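Local coordinates for protein heroin esterase (Rhodococcus sp., PDB 1LZL) that probably hydrolyses acetyl ester bonds, those of heroin among them, as an esterase of the alpha/beta hydrolase fold, at residues F4-P9 against T256-P261; L54-L59 against L137-A142; D205-H210 against G287-S292. All blocks are in the same frame, centred on the assembly; numbering follows the deposited sequence.

Contact 1. Residues F4-P9 against T256-P261; sequences FPTLDP and TMELDP
Phe4 presents CB and one corner of its ring to Leu259, whose CD1 methyl sits obliquely to the ring, 3.8 Å from Phe4 CD1. A type I turn then runs from Phe4 to Leu7, closed by the bond from Leu7 N to Phe4 O (3.0 Å), and it gathers Phe4, Thr6 and Leu7 round the isobutyl group of Leu259. Thr6 supplies the polar link: its OG1 donates to Glu258 OE2 at 2.8 Å, coming from above the carboxylate, 56° out of its plane. Glu258 reaches that far because CG stands anti to the backbone N (chi1 -178°) and the chain stays extended beyond it. Its other oxygen, OE1, takes the backbone N of Gly287, so one carboxylate ties the N-terminal segment to the loop that follows strand 280-285. The 256-261 segment leaves strand 252-257 of the alpha/beta hydrolase sheet through a second type I turn, from Met257 to Asp260. Asp260 is probably the acid of a Ser-His-Asp triad, and its OD1 caps Leu262 N. Thr6 OG1 also lies 3.9 Å from Leu259 CD2, so the two methyls of this leucine face different partners. Leu7 comes in beside Phe4, shortly before the chain enters helix 9-14, its CG 4.0 Å from Leu259 CD1, and its side chain rests on Phe289 as well.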
ATOM      1  N   PHE A   4       9.219   1.147 -24.898  1.00 17.11           N
ATOM      2  CA  PHE A   4       8.916   0.008 -24.029  1.00 15.17           C
ATOM      3  C   PHE A   4       8.069  -1.000 -24.795  1.00 13.76           C
ATOM      4  O   PHE A   4       6.826  -1.049 -24.717  1.00 17.47           O
ATOM      5  CB  PHE A   4       8.126   0.453 -22.784  1.00 18.61           C
ATOM      6  CG  PHE A   4       8.875   1.430 -21.894  1.00 17.88           C
ATOM      7  CD1 PHE A   4       9.941   1.013 -21.119  1.00 20.32           C
ATOM      8  CD2 PHE A   4       8.488   2.757 -21.861  1.00 18.76           C
ATOM      9  CE1 PHE A   4      10.653   1.861 -20.288  1.00 21.40           C
ATOM     10  CE2 PHE A   4       9.223   3.625 -21.044  1.00 20.44           C
ATOM     11  CZ  PHE A   4      10.301   3.201 -20.280  1.00 20.98           C
ATOM     12  N   PRO A   5       8.736  -1.794 -25.626  1.00 15.65           N
ATOM     13  CA  PRO A   5       7.993  -2.652 -26.573  1.00 17.69           C
ATOM     14  C   PRO A   5       7.238  -3.779 -25.873  1.00 19.57           C
ATOM     15  O   PRO A   5       6.263  -4.304 -26.467  1.00 19.54           O
ATOM     16  CB  PRO A   5       9.098  -3.131 -27.519  1.00 20.96           C
ATOM     17  CG  PRO A   5      10.406  -2.836 -26.870  1.00 20.16           C
ATOM     18  CD  PRO A   5      10.176  -1.843 -25.749  1.00 15.13           C
ATOM     19  N   THR A   6       7.539  -4.128 -24.610  1.00 17.03           N
ATOM     20  CA  THR A   6       6.740  -5.139 -23.941  1.00 15.91           C
ATOM     21  C   THR A   6       5.479  -4.577 -23.316  1.00 15.40           C
ATOM     22  O   THR A   6       4.611  -5.297 -22.810  1.00 16.91           O
ATOM     23  CB  THR A   6       7.505  -5.857 -22.811  1.00 17.72           C
ATOM     24  OG1 THR A   6       7.729  -4.928 -21.745  1.00 16.95           O
ATOM     25  CG2 THR A   6       8.847  -6.373 -23.307  1.00 16.39           C
ATOM     26  N   LEU A   7       5.274  -3.255 -23.315  1.00 14.47           N
ATOM     27  CA  LEU A   7       4.047  -2.739 -22.770  1.00 15.74           C
ATOM     28  C   LEU A   7       2.803  -3.263 -23.438  1.00 18.21           C
ATOM     29  O   LEU A   7       2.700  -3.429 -24.656  1.00 19.05           O
ATOM     30  CB  LEU A   7       4.023  -1.194 -22.938  1.00 21.00           C
ATOM     31  CG  LEU A   7       4.473  -0.372 -21.755  1.00 26.93           C
ATOM     32  CD1 LEU A   7       4.495   1.116 -22.125  1.00 28.63           C
ATOM     33  CD2 LEU A   7       3.545  -0.619 -20.588  1.00 29.53           C
ATOM     34  N   ASP A   8       1.804  -3.489 -22.617  1.00 18.39           N
ATOM     35  CA  ASP A   8       0.493  -3.809 -23.169  1.00 20.95           C
ATOM     36  C   ASP A   8       0.038  -2.685 -24.076  1.00 20.81           C
ATOM     37  O   ASP A   8       0.075  -1.508 -23.638  1.00 20.67           O
ATOM     38  CB  ASP A   8      -0.341  -4.030 -21.918  1.00 23.57           C
ATOM     39  CG  ASP A   8      -1.733  -4.530 -22.224  1.00 24.15           C
ATOM     40  OD1 ASP A   8      -2.350  -3.891 -23.125  1.00 36.73           O
ATOM     41  OD2 ASP A   8      -2.174  -5.485 -21.615  1.00 22.06           O
ATOM     42  N   PRO A   9      -0.341  -2.873 -25.323  1.00 28.79           N
ATOM     43  CA  PRO A   9      -0.748  -1.737 -26.165  1.00 30.56           C
ATOM     44  C   PRO A   9      -1.789  -0.792 -25.583  1.00 30.21           C
ATOM     45  O   PRO A   9      -1.796   0.425 -25.838  1.00 30.62           O
ATOM     46  CB  PRO A   9      -1.339  -2.456 -27.406  1.00 38.05           C
ATOM     47  CG  PRO A   9      -0.454  -3.662 -27.475  1.00 40.53           C
ATOM     48  CD  PRO A   9      -0.370  -4.162 -26.054  1.00 35.47           C
ATOM     49  N   THR A 256       3.031  -7.547  -8.469  1.00  8.01           N
ATOM     50  CA  THR A 256       4.104  -6.730  -9.037  1.00  7.05           C
ATOM     51  C   THR A 256       3.793  -6.485 -10.507  1.00  7.37           C
ATOM     52  O   THR A 256       2.961  -7.132 -11.169  1.00  8.89           O
ATOM     53  CB  THR A 256       5.470  -7.438  -8.878  1.00  8.27           C
ATOM     54  OG1 THR A 256       5.416  -8.713  -9.548  1.00  8.95           O
ATOM     55  CG2 THR A 256       5.812  -7.680  -7.411  1.00  7.21           C
ATOM     56  N   MET A 257       4.474  -5.477 -11.071  1.00  8.07           N
ATOM     57  CA  MET A 257       4.320  -5.058 -12.455  1.00  8.22           C
ATOM     58  C   MET A 257       5.638  -5.241 -13.191  1.00  8.89           C
ATOM     59  O   MET A 257       6.696  -5.127 -12.603  1.00  9.96           O
ATOM     60  CB  MET A 257       3.851  -3.612 -12.528  1.00 10.59           C
ATOM     61  CG  MET A 257       2.587  -3.346 -11.732  1.00 11.72           C
ATOM     62  SD  MET A 257       1.116  -4.127 -12.404  1.00 13.98           S
ATOM     63  CE  MET A 257       0.331  -4.803 -10.965  1.00 18.94           C
ATOM     64  N   GLU A 258       5.526  -5.513 -14.502  1.00  9.04           N
ATOM     65  CA  GLU A 258       6.731  -5.879 -15.247  1.00  8.83           C
ATOM     66  C   GLU A 258       7.824  -4.809 -15.270  1.00  9.35           C
ATOM     67  O   GLU A 258       8.994  -5.104 -15.065  1.00  9.49           O
ATOM     68  CB  GLU A 258       6.293  -6.213 -16.680  1.00  9.47           C
ATOM     69  CG  GLU A 258       7.500  -6.662 -17.501  1.00  9.90           C
ATOM     70  CD  GLU A 258       7.208  -7.132 -18.906  1.00 11.09           C
ATOM     71  OE1 GLU A 258       6.144  -7.750 -19.109  1.00 12.61           O
ATOM     72  OE2 GLU A 258       8.093  -6.901 -19.794  1.00 12.76           O
ATOM     73  N   LEU A 259       7.426  -3.582 -15.584  1.00  9.74           N
ATOM     74  CA  LEU A 259       8.339  -2.478 -15.816  1.00 11.61           C
ATOM     75  C   LEU A 259       8.446  -1.587 -14.592  1.00 14.25           C
ATOM     76  O   LEU A 259       8.842  -0.420 -14.670  1.00 13.42           O
ATOM     77  CB  LEU A 259       7.895  -1.654 -17.044  1.00 11.91           C
ATOM     78  CG  LEU A 259       7.896  -2.422 -18.365  1.00 15.26           C
ATOM     79  CD1 LEU A 259       7.516  -1.494 -19.497  1.00 23.34           C
ATOM     80  CD2 LEU A 259       9.255  -3.034 -18.673  1.00 19.31           C
ATOM     81  N   ASP A 260       8.159  -2.112 -13.406  1.00 12.24           N
ATOM     82  CA  ASP A 260       8.311  -1.425 -12.133  1.00 10.99           C
ATOM     83  C   ASP A 260       9.639  -1.706 -11.488  1.00  9.96           C
ATOM     84  O   ASP A 260      10.049  -2.892 -11.273  1.00 10.81           O
ATOM     85  CB  ASP A 260       7.175  -1.915 -11.229  1.00 12.53           C
ATOM     86  CG  ASP A 260       7.045  -1.214  -9.901  1.00 11.77           C
ATOM     87  OD1 ASP A 260       7.922  -0.393  -9.541  1.00 12.25           O
ATOM     88  OD2 ASP A 260       6.022  -1.469  -9.247  1.00 13.02           O
ATOM     89  N   PRO A 261      10.447  -0.735 -11.070  1.00 10.33           N
ATOM     90  CA  PRO A 261      11.689  -1.021 -10.361  1.00  9.56           C
ATOM     91  C   PRO A 261      11.440  -1.839  -9.077  1.00  8.95           C
ATOM     92  O   PRO A 261      12.334  -2.538  -8.616  1.00  9.35           O
ATOM     93  CB  PRO A 261      12.197   0.362  -9.901  1.00 11.75           C
ATOM     94  CG  PRO A 261      11.236   1.339 -10.405  1.00 16.35           C
ATOM     95  CD  PRO A 261      10.181   0.715 -11.252  1.00 11.09           C
TER

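Contact 2. Residues L54-L59 against L137-A142; sequences LSAPGL and LLYIHA
The Tyr139 ring lies with one face against the strand backbone: Ala56 CA makes a CH-pi contact with it, 4.2 Å from the ring centroid and 23° off the normal, and Ser55 O sits over the rim of the same face. At the edge, near the ring plane, Leu54 CD1 comes within 3.9 Å of Tyr139 CE2, while Pro57 CD approaches Tyr139 CD1 from an oblique direction. This is helix-on-sheet packing of an alpha/beta hydrolase: helix 128-142 crosses strand 49-56, the outermost strand at one side of the mixed sheet, with the short segment axes 8.6 Å apart and inclined at 115°. Close approach is possible because Ala56 is small: its CB lies 3.5 Å from Tyr139 CB. A chi1 of 170° swings the Tyr139 ring away from its own backbone N and along the strand. From there it spans Leu54 to Pro57, and it also touches Ile67 of the adjoining strand and Glu146 and Leu147 of helix 144-147. Were Tyr139 replaced by an alanine, the space over Ala56 between Leu54 and Pro57 would probably be left unfilled, and the water on Ser55 N would lose its phenol partner. Past the strand end the chain runs on beside the helix, where Leu59 CD2 meets Leu138 CD1, 4.0 Å away, on the residue just before Tyr139, the two side chains crossing at nearly a right angle. No direct hydrogen bond joins the segments; the polar link is a single water molecule, which accepts from Ser55 N at 2.9 Å and lies 3.1 Å from Tyr139 OH.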
ATOM      1  N   LEU A  54     -12.832   8.571  11.646  1.00 12.14           N
ATOM      2  CA  LEU A  54     -12.461   8.095  12.975  1.00 13.41           C
ATOM      3  C   LEU A  54     -11.156   8.781  13.358  1.00 12.58           C
ATOM      4  O   LEU A  54     -10.365   9.218  12.519  1.00 12.73           O
ATOM      5  CB  LEU A  54     -12.221   6.574  13.023  1.00 14.67           C
ATOM      6  CG  LEU A  54     -13.333   5.704  12.445  1.00 14.16           C
ATOM      7  CD1 LEU A  54     -13.045   4.200  12.499  1.00 15.25           C
ATOM      8  CD2 LEU A  54     -14.621   6.026  13.191  1.00 17.68           C
ATOM      9  N   SER A  55     -10.911   8.824  14.677  1.00 13.83           N
ATOM     10  CA  SER A  55      -9.692   9.373  15.218  1.00 12.76           C
ATOM     11  C   SER A  55      -8.999   8.366  16.117  1.00 13.08           C
ATOM     12  O   SER A  55      -9.448   8.132  17.229  1.00 17.78           O
ATOM     13  CB  SER A  55     -10.157  10.604  15.994  0.58 16.12           C
ATOM     14  OG  SER A  55      -9.089  11.366  16.465  0.58 15.92           O
ATOM     15  N   ALA A  56      -7.900   7.774  15.680  1.00 14.03           N
ATOM     16  CA  ALA A  56      -7.104   6.816  16.445  1.00 13.22           C
ATOM     17  C   ALA A  56      -6.027   7.545  17.228  1.00 14.05           C
ATOM     18  O   ALA A  56      -5.231   8.351  16.723  1.00 14.09           O
ATOM     19  CB  ALA A  56      -6.469   5.805  15.490  1.00 14.69           C
ATOM     20  N   PRO A  57      -5.882   7.332  18.535  1.00 13.70           N
ATOM     21  CA  PRO A  57      -4.760   7.938  19.263  1.00 15.06           C
ATOM     22  C   PRO A  57      -3.414   7.504  18.678  1.00 13.04           C
ATOM     23  O   PRO A  57      -3.193   6.328  18.362  1.00 14.63           O
ATOM     24  CB  PRO A  57      -4.979   7.402  20.686  1.00 17.95           C
ATOM     25  CG  PRO A  57      -6.450   7.085  20.764  1.00 17.81           C
ATOM     26  CD  PRO A  57      -6.823   6.578  19.400  1.00 14.66           C
ATOM     27  N   GLY A  58      -2.486   8.457  18.459  1.00 13.57           N
ATOM     28  CA  GLY A  58      -1.163   8.097  17.966  1.00 15.80           C
ATOM     29  C   GLY A  58      -0.328   7.367  19.031  1.00 16.53           C
ATOM     30  O   GLY A  58      -0.700   7.379  20.215  1.00 16.76           O
ATOM     31  N   LEU A  59       0.764   6.748  18.578  1.00 12.48           N
ATOM     32  CA  LEU A  59       1.724   6.157  19.530  1.00 12.62           C
ATOM     33  C   LEU A  59       2.540   7.226  20.246  1.00 12.49           C
ATOM     34  O   LEU A  59       2.695   8.335  19.729  1.00 15.71           O
ATOM     35  CB  LEU A  59       2.750   5.230  18.868  1.00 12.07           C
ATOM     36  CG  LEU A  59       2.175   4.065  18.094  1.00 13.18           C
ATOM     37  CD1 LEU A  59       3.297   3.052  17.742  1.00 13.68           C
ATOM     38  CD2 LEU A  59       1.020   3.323  18.749  1.00 14.71           C
ATOM     39  N   LEU A 137      -4.298   0.407  13.544  1.00 10.07           N
ATOM     40  CA  LEU A 137      -4.608  -1.015  13.713  1.00  9.92           C
ATOM     41  C   LEU A 137      -4.991  -1.322  15.153  1.00  9.46           C
ATOM     42  O   LEU A 137      -6.000  -2.005  15.381  1.00 11.57           O
ATOM     43  CB  LEU A 137      -3.391  -1.845  13.255  1.00 10.13           C
ATOM     44  CG  LEU A 137      -3.585  -3.366  13.402  1.00  9.94           C
ATOM     45  CD1 LEU A 137      -4.721  -3.873  12.503  1.00 10.33           C
ATOM     46  CD2 LEU A 137      -2.306  -4.160  13.114  1.00 12.16           C
ATOM     47  N   LEU A 138      -4.197  -0.827  16.093  1.00  9.66           N
ATOM     48  CA  LEU A 138      -4.521  -1.005  17.532  1.00 10.35           C
ATOM     49  C   LEU A 138      -5.909  -0.475  17.847  1.00 12.17           C
ATOM     50  O   LEU A 138      -6.668  -1.099  18.593  1.00 13.41           O
ATOM     51  CB  LEU A 138      -3.468  -0.267  18.363  1.00 10.94           C
ATOM     52  CG  LEU A 138      -2.101  -0.957  18.496  1.00 11.20           C
ATOM     53  CD1 LEU A 138      -1.091  -0.046  19.175  1.00 15.43           C
ATOM     54  CD2 LEU A 138      -2.249  -2.229  19.344  1.00 13.19           C
ATOM     55  N   TYR A 139      -6.192   0.709  17.307  1.00 11.10           N
ATOM     56  CA  TYR A 139      -7.496   1.328  17.568  1.00 11.28           C
ATOM     57  C   TYR A 139      -8.615   0.515  16.969  1.00 12.52           C
ATOM     58  O   TYR A 139      -9.615   0.262  17.672  1.00 14.02           O
ATOM     59  CB  TYR A 139      -7.470   2.741  16.974  1.00 11.81           C
ATOM     60  CG  TYR A 139      -8.859   3.364  16.986  1.00 13.44           C
ATOM     61  CD1 TYR A 139      -9.368   3.906  18.164  1.00 17.11           C
ATOM     62  CD2 TYR A 139      -9.630   3.408  15.821  1.00 14.66           C
ATOM     63  CE1 TYR A 139     -10.645   4.469  18.121  1.00 20.02           C
ATOM     64  CE2 TYR A 139     -10.894   3.953  15.767  1.00 19.50           C
ATOM     65  CZ  TYR A 139     -11.369   4.490  16.958  1.00 18.47           C
ATOM     66  OH  TYR A 139     -12.637   5.038  16.971  1.00 23.78           O
ATOM     67  N   ILE A 140      -8.543   0.162  15.675  1.00 11.23           N
ATOM     68  CA  ILE A 140      -9.702  -0.567  15.098  1.00 12.22           C
ATOM     69  C   ILE A 140      -9.921  -1.900  15.795  1.00 12.88           C
ATOM     70  O   ILE A 140     -11.076  -2.326  15.948  1.00 14.65           O
ATOM     71  CB  ILE A 140      -9.676  -0.701  13.575  0.60 14.05           C
ATOM     72  CG1 ILE A 140      -8.494  -1.487  13.052  0.60 13.43           C
ATOM     73  CG2 ILE A 140      -9.780   0.695  12.946  0.60 17.03           C
ATOM     74  CD1 ILE A 140      -8.544  -1.587  11.528  0.60 18.86           C
ATOM     75  N   HIS A 141      -8.852  -2.557  16.245  1.00 13.20           N
ATOM     76  CA  HIS A 141      -8.961  -3.852  16.899  1.00 12.57           C
ATOM     77  C   HIS A 141      -9.604  -3.656  18.265  1.00 13.47           C
ATOM     78  O   HIS A 141     -10.546  -4.400  18.588  1.00 16.86           O
ATOM     79  CB  HIS A 141      -7.560  -4.476  17.040  1.00 16.28           C
ATOM     80  CG  HIS A 141      -7.672  -5.795  17.743  1.00 18.06           C
ATOM     81  ND1 HIS A 141      -7.203  -5.914  19.018  1.00 21.60           N
ATOM     82  CD2 HIS A 141      -8.214  -6.989  17.379  1.00 19.80           C
ATOM     83  CE1 HIS A 141      -7.431  -7.170  19.431  1.00 21.16           C
ATOM     84  NE2 HIS A 141      -8.042  -7.831  18.461  1.00 21.13           N
ATOM     85  N   ALA A 142      -9.140  -2.671  19.008  1.00 13.48           N
ATOM     86  CA  ALA A 142      -9.647  -2.444  20.383  1.00 15.84           C
ATOM     87  C   ALA A 142     -11.064  -1.932  20.374  1.00 16.51           C
ATOM     88  O   ALA A 142     -11.814  -2.187  21.308  1.00 19.88           O
ATOM     89  CB  ALA A 142      -8.769  -1.442  21.123  1.00 15.93           C
TER
HETATM   90  O   HOH W   1     -13.138   8.008  16.363  1.00 24.49           O

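Contact 3. Residues D205-H210 against G287-S292; sequences DTPLWH and GTFHGS
Pro207 O is gripped twice: Trp209 N donates to it at 2.7 Å, closing a classic gamma turn about Leu208, and a water donates at 2.8 Å. The same water accepts from His290 N, bridging the two loops. Beside this bridge, Pro207 CB makes a CH-pi contact over one face of the Phe289 ring, 3.9 Å from its centroid, while Ser292 CB covers the opposite face. Leu208 CD1 comes to the edge of that ring and also presses on His290 O, 3.4 Å away; this carbonyl oxygen is buried with no hydrogen-bond partner in the model. Gly291 passes close by, its CA 4.3 Å from Leu208 CD1, at backbone angles that suit glycine. Trp209 CB lies over the face of the His290 imidazole. Within the 205-210 loop, Thr206 OG1 donates to Trp209 O, in the carbonyl plane and on a lone pair. His290 ND1 bonds Asp260 OD2 and its side chain touches Ser160, consistent with the histidine of a catalytic triad. Trp209 CB over the ring and the water on His290 N would together help to hold the imidazole between the presumed acid and nucleophile.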
ATOM      1  N   ASP A 205      14.487   4.957 -15.895  1.00 12.54           N
ATOM      2  CA  ASP A 205      13.526   5.944 -16.389  1.00 13.40           C
ATOM      3  C   ASP A 205      12.243   5.325 -16.881  1.00 13.30           C
ATOM      4  O   ASP A 205      11.646   5.776 -17.847  1.00 15.53           O
ATOM      5  CB  ASP A 205      14.178   6.825 -17.465  1.00 14.50           C
ATOM      6  CG  ASP A 205      13.393   8.100 -17.740  1.00 19.92           C
ATOM      7  OD1 ASP A 205      12.816   8.716 -16.789  1.00 18.02           O
ATOM      8  OD2 ASP A 205      13.342   8.489 -18.948  1.00 21.92           O
ATOM      9  N   THR A 206      11.797   4.280 -16.165  1.00 12.05           N
ATOM     10  CA  THR A 206      10.500   3.653 -16.418  1.00 12.26           C
ATOM     11  C   THR A 206       9.354   4.534 -16.005  1.00 10.09           C
ATOM     12  O   THR A 206       9.541   5.561 -15.298  1.00 13.65           O
ATOM     13  CB  THR A 206      10.460   2.320 -15.632  1.00 11.15           C
ATOM     14  OG1 THR A 206      11.149   2.465 -14.359  1.00 12.74           O
ATOM     15  CG2 THR A 206      11.158   1.242 -16.438  1.00 13.43           C
ATOM     16  N   PRO A 207       8.129   4.318 -16.433  1.00 13.19           N
ATOM     17  CA  PRO A 207       6.985   5.166 -16.117  1.00 12.74           C
ATOM     18  C   PRO A 207       6.711   5.242 -14.600  1.00 13.41           C
ATOM     19  O   PRO A 207       6.739   4.214 -13.925  1.00 13.24           O
ATOM     20  CB  PRO A 207       5.854   4.455 -16.848  1.00 13.45           C
ATOM     21  CG  PRO A 207       6.510   3.759 -18.009  1.00 13.86           C
ATOM     22  CD  PRO A 207       7.777   3.214 -17.381  1.00 12.10           C
ATOM     23  N   LEU A 208       6.481   6.475 -14.143  1.00 14.22           N
ATOM     24  CA  LEU A 208       6.069   6.881 -12.821  1.00 14.46           C
ATOM     25  C   LEU A 208       7.096   6.597 -11.751  1.00 14.23           C
ATOM     26  O   LEU A 208       7.443   7.494 -10.937  1.00 16.82           O
ATOM     27  CB  LEU A 208       4.717   6.230 -12.495  1.00 15.56           C
ATOM     28  CG  LEU A 208       3.575   6.714 -13.407  1.00 18.16           C
ATOM     29  CD1 LEU A 208       2.271   6.161 -12.864  1.00 19.84           C
ATOM     30  CD2 LEU A 208       3.628   8.230 -13.496  1.00 26.95           C
ATOM     31  N   TRP A 209       7.620   5.375 -11.597  1.00 12.45           N
ATOM     32  CA  TRP A 209       8.631   5.044 -10.599  1.00 11.72           C
ATOM     33  C   TRP A 209       9.861   4.538 -11.339  1.00 11.03           C
ATOM     34  O   TRP A 209       9.707   3.893 -12.378  1.00 11.35           O
ATOM     35  CB  TRP A 209       8.165   3.992  -9.606  1.00 11.87           C
ATOM     36  CG  TRP A 209       8.813   4.089  -8.234  1.00 11.97           C
ATOM     37  CD1 TRP A 209       9.586   3.191  -7.581  1.00 11.64           C
ATOM     38  CD2 TRP A 209       8.694   5.228  -7.347  1.00 12.11           C
ATOM     39  NE1 TRP A 209       9.974   3.663  -6.336  1.00 11.52           N
ATOM     40  CE2 TRP A 209       9.431   4.907  -6.199  1.00 11.64           C
ATOM     41  CE3 TRP A 209       8.018   6.445  -7.497  1.00 12.07           C
ATOM     42  CZ2 TRP A 209       9.527   5.806  -5.113  1.00 11.52           C
ATOM     43  CZ3 TRP A 209       8.126   7.339  -6.409  1.00 12.04           C
ATOM     44  CH2 TRP A 209       8.862   7.017  -5.267  1.00 12.24           C
ATOM     45  N   HIS A 210      10.994   4.795 -10.726  1.00 12.55           N
ATOM     46  CA  HIS A 210      12.292   4.572 -11.366  1.00 13.82           C
ATOM     47  C   HIS A 210      13.334   4.724 -10.288  1.00 12.27           C
ATOM     48  O   HIS A 210      13.056   5.227  -9.168  1.00 12.28           O
ATOM     49  CB  HIS A 210      12.499   5.501 -12.560  1.00 15.41           C
ATOM     50  CG  HIS A 210      12.220   6.954 -12.285  1.00 16.54           C
ATOM     51  ND1 HIS A 210      11.271   7.673 -12.986  1.00 18.75           N
ATOM     52  CD2 HIS A 210      12.764   7.788 -11.352  1.00 14.96           C
ATOM     53  CE1 HIS A 210      11.261   8.904 -12.491  1.00 16.06           C
ATOM     54  NE2 HIS A 210      12.158   8.978 -11.524  1.00 17.41           N
ATOM     55  N   GLY A 287       3.533  -6.799 -19.100  1.00 11.01           N
ATOM     56  CA  GLY A 287       3.270  -5.635 -19.978  1.00 12.39           C
ATOM     57  C   GLY A 287       2.826  -4.402 -19.234  1.00 12.60           C
ATOM     58  O   GLY A 287       2.305  -3.429 -19.780  1.00 14.80           O
ATOM     59  N   THR A 288       3.004  -4.365 -17.928  1.00 12.68           N
ATOM     60  CA  THR A 288       2.515  -3.324 -17.032  1.00 12.39           C
ATOM     61  C   THR A 288       3.648  -2.464 -16.486  1.00 11.46           C
ATOM     62  O   THR A 288       4.826  -2.768 -16.702  1.00 11.71           O
ATOM     63  CB  THR A 288       1.780  -3.979 -15.852  1.00 13.73           C
ATOM     64  OG1 THR A 288       2.666  -4.956 -15.303  1.00 14.58           O
ATOM     65  CG2 THR A 288       0.516  -4.661 -16.326  1.00 13.63           C
ATOM     66  N   PHE A 289       3.280  -1.398 -15.763  1.00 11.37           N
ATOM     67  CA  PHE A 289       4.322  -0.552 -15.139  1.00 12.47           C
ATOM     68  C   PHE A 289       3.813  -0.162 -13.744  1.00 11.52           C
ATOM     69  O   PHE A 289       2.663  -0.398 -13.401  1.00 12.48           O
ATOM     70  CB  PHE A 289       4.689   0.646 -16.021  1.00 13.36           C
ATOM     71  CG  PHE A 289       3.548   1.572 -16.395  1.00 14.66           C
ATOM     72  CD1 PHE A 289       3.137   2.561 -15.514  1.00 13.61           C
ATOM     73  CD2 PHE A 289       2.887   1.460 -17.617  1.00 15.42           C
ATOM     74  CE1 PHE A 289       2.098   3.404 -15.858  1.00 14.77           C
ATOM     75  CE2 PHE A 289       1.840   2.297 -17.979  1.00 15.91           C
ATOM     76  CZ  PHE A 289       1.438   3.262 -17.080  1.00 17.78           C
ATOM     77  N   HIS A 290       4.732   0.505 -12.977  1.00 12.04           N
ATOM     78  CA  HIS A 290       4.293   0.965 -11.663  1.00 14.21           C
ATOM     79  C   HIS A 290       3.115   1.918 -11.708  1.00 15.02           C
ATOM     80  O   HIS A 290       3.284   3.028 -12.235  1.00 15.42           O
ATOM     81  CB  HIS A 290       5.468   1.650 -10.969  1.00 14.75           C
ATOM     82  CG  HIS A 290       5.123   1.984  -9.536  1.00 15.85           C
ATOM     83  ND1 HIS A 290       5.321   1.086  -8.524  1.00 17.89           N
ATOM     84  CD2 HIS A 290       4.647   3.120  -8.956  1.00 17.53           C
ATOM     85  CE1 HIS A 290       4.957   1.642  -7.355  1.00 19.62           C
ATOM     86  NE2 HIS A 290       4.553   2.878  -7.602  1.00 20.15           N
ATOM     87  N   GLY A 291       1.943   1.589 -11.170  1.00 18.21           N
ATOM     88  CA  GLY A 291       0.792   2.490 -11.271  1.00 19.97           C
ATOM     89  C   GLY A 291      -0.017   2.321 -12.551  1.00 15.94           C
ATOM     90  O   GLY A 291      -0.974   3.107 -12.746  1.00 17.38           O
ATOM     91  N   SER A 292       0.271   1.332 -13.405  1.00 14.08           N
ATOM     92  CA  SER A 292      -0.606   1.191 -14.588  1.00 14.29           C
ATOM     93  C   SER A 292      -2.030   0.798 -14.248  1.00 13.91           C
ATOM     94  O   SER A 292      -2.987   0.927 -15.069  1.00 15.47           O
ATOM     95  CB  SER A 292       0.041   0.243 -15.613  1.00 14.62           C
ATOM     96  OG  SER A 292       0.207  -1.075 -15.085  1.00 14.62           O
TER
HETATM   97  O   HOH W   2       7.217   1.513 -13.700  1.00 14.83           O

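From the N terminus, the 4-9 segment is joined by contact 1 to the loop after strand 252-257, closing a loop of some 250 residues. Contact 2 opens and closes within that loop, joining the edge strand 49-56 to helix 128-142 at the far side of the sheet. Contact 3 opens at 205-210, also within it, but closes at 287-292, after contact 1 has closed, so contacts 1 and 3 cross. Their centres are 7 Å apart and they touch, uniting the N-terminal arm, the loops after strands 252-257 and 280-285 and the loop before helix 211-222. Contact 2 lies about 22 Å from either at nearest atoms.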